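Local coordinates for uncharacterized novel protein (PDB 3FJV) that is of unknown function, a DUF3501 family protein from Burkholderia pseudomallei that joins a cluster of helices to an antiparallel sheet, at residues R52-E57 / D75-L80. Sequence-based numbering, arbitrary orientation.
Sequences RYQIHE and DAYLPL
Y77 carries its ring on a CG set opposite the carbonyl carbon and beside the backbone N (chi1 -74°), which swings the phenol across to helix 48-62; I55 uses the same first rotation for CG1 (chi1 -64°) and comes to meet it. The I55 and Y77 side chains run antiparallel, passing alongside one another, and I55 CG1 settles 3.9 Å from Y77 CD2, an oblique approach to the ring. Q54, one residue earlier on the helix, reaches the other end of the ring. Its CB lies 3.8 Å from Y77 CE1, and beyond CG the chain runs extended, bringing the amide to the ring edge with its plane turned 85° from that of the phenol. The amide carbon Q54 CD is 4.1 Å from Y77 CE1.

Helices 48-62 and 67-77 are successive and joined by a short turn, forming a helical hairpin; the contact lies near the end of helix 67-77, and residues 78-80 form a 3-10 turn before the chain enters strand 86-93 of the sheet. The backbone hydrogen bond from L80 N to Y77 O, 2.9 Å long, belongs to this turn, and it ties together the backbones of two residues that both face Q54. L80 CD1 comes to 4.4 Å from Q54 CD, the leucine side chain lying roughly perpendicular to the glutamine, while L80 also packs on F146 of strand 144-150. On helix 48-62, I51 just before the segment and M58 just after it also pack on Y77. A103 of the second subunit touches Y77, and T99 of that subunit touches Q54.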
loop_
_atom_site.group_PDB
_atom_site.type_symbol
_atom_site.label_atom_id
_atom_site.label_comp_id
_atom_site.label_asym_id
_atom_site.label_seq_id
_atom_site.Cartn_x
_atom_site.Cartn_y
_atom_site.Cartn_z
ATOM N N ARG A 52 20.716 0.216 2.965
ATOM C CA ARG A 52 21.276 -0.778 3.890
ATOM C C ARG A 52 20.460 -0.895 5.183
ATOM O O ARG A 52 20.159 -2.014 5.635
ATOM C CB ARG A 52 22.735 -0.438 4.163
ATOM C CG ARG A 52 23.559 -1.437 4.874
ATOM C CD ARG A 52 25.045 -1.222 4.585
ATOM N NE ARG A 52 25.838 -2.144 5.379
ATOM C CZ ARG A 52 26.219 -1.945 6.635
ATOM N NH1 ARG A 52 25.974 -0.788 7.246
ATOM N NH2 ARG A 52 26.864 -2.894 7.294
ATOM N N TYR A 53 20.060 0.238 5.725
ATOM C CA TYR A 53 19.192 0.291 6.886
ATOM C C TYR A 53 17.837 -0.369 6.625
ATOM O O TYR A 53 17.375 -1.184 7.414
ATOM C CB TYR A 53 18.963 1.736 7.291
ATOM C CG TYR A 53 17.980 1.931 8.416
ATOM C CD1 TYR A 53 18.323 1.585 9.713
ATOM C CD2 TYR A 53 16.726 2.466 8.202
ATOM C CE1 TYR A 53 17.443 1.735 10.775
ATOM C CE2 TYR A 53 15.831 2.683 9.284
ATOM C CZ TYR A 53 16.200 2.310 10.556
ATOM O OH TYR A 53 15.376 2.505 11.641
ATOM N N GLN A 54 17.193 -0.029 5.509
ATOM C CA GLN A 54 15.922 -0.629 5.259
ATOM C C GLN A 54 16.048 -2.146 5.165
ATOM O O GLN A 54 15.152 -2.861 5.616
ATOM C CB GLN A 54 15.283 -0.056 3.987
ATOM C CG GLN A 54 14.655 1.307 4.221
ATOM C CD GLN A 54 14.278 2.004 2.948
ATOM O OE1 GLN A 54 15.006 2.921 2.458
ATOM N NE2 GLN A 54 13.180 1.586 2.380
ATOM N N ILE A 55 17.088 -2.620 4.493
ATOM C CA ILE A 55 17.301 -4.075 4.352
ATOM C C ILE A 55 17.539 -4.691 5.717
ATOM O O ILE A 55 16.914 -5.680 6.091
ATOM C CB ILE A 55 18.439 -4.446 3.366
ATOM C CG1 ILE A 55 18.113 -3.998 1.940
ATOM C CG2 ILE A 55 18.687 -5.966 3.400
ATOM C CD1 ILE A 55 19.351 -3.889 1.073
ATOM N N HIS A 56 18.403 -4.075 6.506
ATOM C CA HIS A 56 18.633 -4.566 7.851
ATOM C C HIS A 56 17.311 -4.650 8.662
ATOM O O HIS A 56 17.038 -5.644 9.373
ATOM C CB HIS A 56 19.648 -3.669 8.565
ATOM C CG HIS A 56 21.086 -3.915 8.185
ATOM N ND1 HIS A 56 22.036 -2.924 8.265
ATOM C CD2 HIS A 56 21.746 -5.039 7.835
ATOM C CE1 HIS A 56 23.226 -3.431 7.980
ATOM N NE2 HIS A 56 23.082 -4.711 7.726
ATOM N N GLU A 57 16.499 -3.615 8.548
ATOM C CA GLU A 57 15.231 -3.528 9.242
ATOM C C GLU A 57 14.245 -4.629 8.799
ATOM O O GLU A 57 13.664 -5.340 9.629
ATOM C CB GLU A 57 14.628 -2.118 9.069
ATOM C CG GLU A 57 15.184 -1.036 10.038
ATOM C CD GLU A 57 14.912 -1.372 11.477
ATOM O OE1 GLU A 57 13.721 -1.463 11.839
ATOM O OE2 GLU A 57 15.867 -1.603 12.237
ATOM N N ASP A 75 17.260 -7.844 -3.657
ATOM C CA ASP A 75 16.747 -7.654 -5.013
ATOM C C ASP A 75 15.486 -6.818 -4.962
ATOM O O ASP A 75 15.237 -6.025 -5.845
ATOM C CB ASP A 75 16.413 -8.988 -5.668
ATOM C CG ASP A 75 17.631 -9.845 -5.961
ATOM O OD1 ASP A 75 18.753 -9.347 -5.900
ATOM O OD2 ASP A 75 17.457 -11.049 -6.263
ATOM N N ALA A 76 14.688 -6.943 -3.889
ATOM C CA ALA A 76 13.475 -6.142 -3.767
ATOM C C ALA A 76 13.760 -4.636 -3.620
ATOM O O ALA A 76 12.951 -3.775 -4.082
ATOM C CB ALA A 76 12.621 -6.609 -2.595
ATOM N N TYR A 77 14.856 -4.322 -2.932
ATOM C CA TYR A 77 15.279 -2.945 -2.709
ATOM C C TYR A 77 16.230 -2.348 -3.768
ATOM O O TYR A 77 16.500 -1.150 -3.726
ATOM C CB TYR A 77 15.879 -2.779 -1.293
ATOM C CG TYR A 77 14.818 -2.782 -0.179
ATOM C CD1 TYR A 77 14.176 -1.613 0.197
ATOM C CD2 TYR A 77 14.467 -3.958 0.488
ATOM C CE1 TYR A 77 13.233 -1.606 1.220
ATOM C CE2 TYR A 77 13.557 -3.963 1.483
ATOM C CZ TYR A 77 12.939 -2.770 1.873
ATOM O OH TYR A 77 11.979 -2.746 2.857
ATOM N N LEU A 78 16.674 -3.158 -4.726
ATOM C CA LEU A 78 17.525 -2.702 -5.834
ATOM C C LEU A 78 16.995 -1.486 -6.607
ATOM O O LEU A 78 17.774 -0.661 -7.027
ATOM C CB LEU A 78 17.700 -3.819 -6.873
ATOM C CG LEU A 78 18.739 -3.541 -7.978
ATOM C CD1 LEU A 78 20.145 -3.438 -7.380
ATOM C CD2 LEU A 78 18.715 -4.683 -9.026
ATOM N N PRO A 79 15.670 -1.392 -6.824
ATOM C CA PRO A 79 15.146 -0.195 -7.445
ATOM C C PRO A 79 15.598 1.120 -6.790
ATOM O O PRO A 79 15.632 2.144 -7.464
ATOM C CB PRO A 79 13.613 -0.350 -7.316
ATOM C CG PRO A 79 13.394 -1.822 -7.160
ATOM C CD PRO A 79 14.609 -2.364 -6.499
ATOM N N LEU A 80 15.907 1.121 -5.490
ATOM C CA LEU A 80 16.312 2.355 -4.848
ATOM C C LEU A 80 17.795 2.764 -5.059
ATOM O O LEU A 80 18.197 3.883 -4.631
ATOM C CB LEU A 80 15.960 2.329 -3.356
ATOM C CG LEU A 80 14.533 1.953 -2.975
ATOM C CD1 LEU A 80 14.289 2.026 -1.465
ATOM C CD2 LEU A 80 13.577 2.854 -3.747
#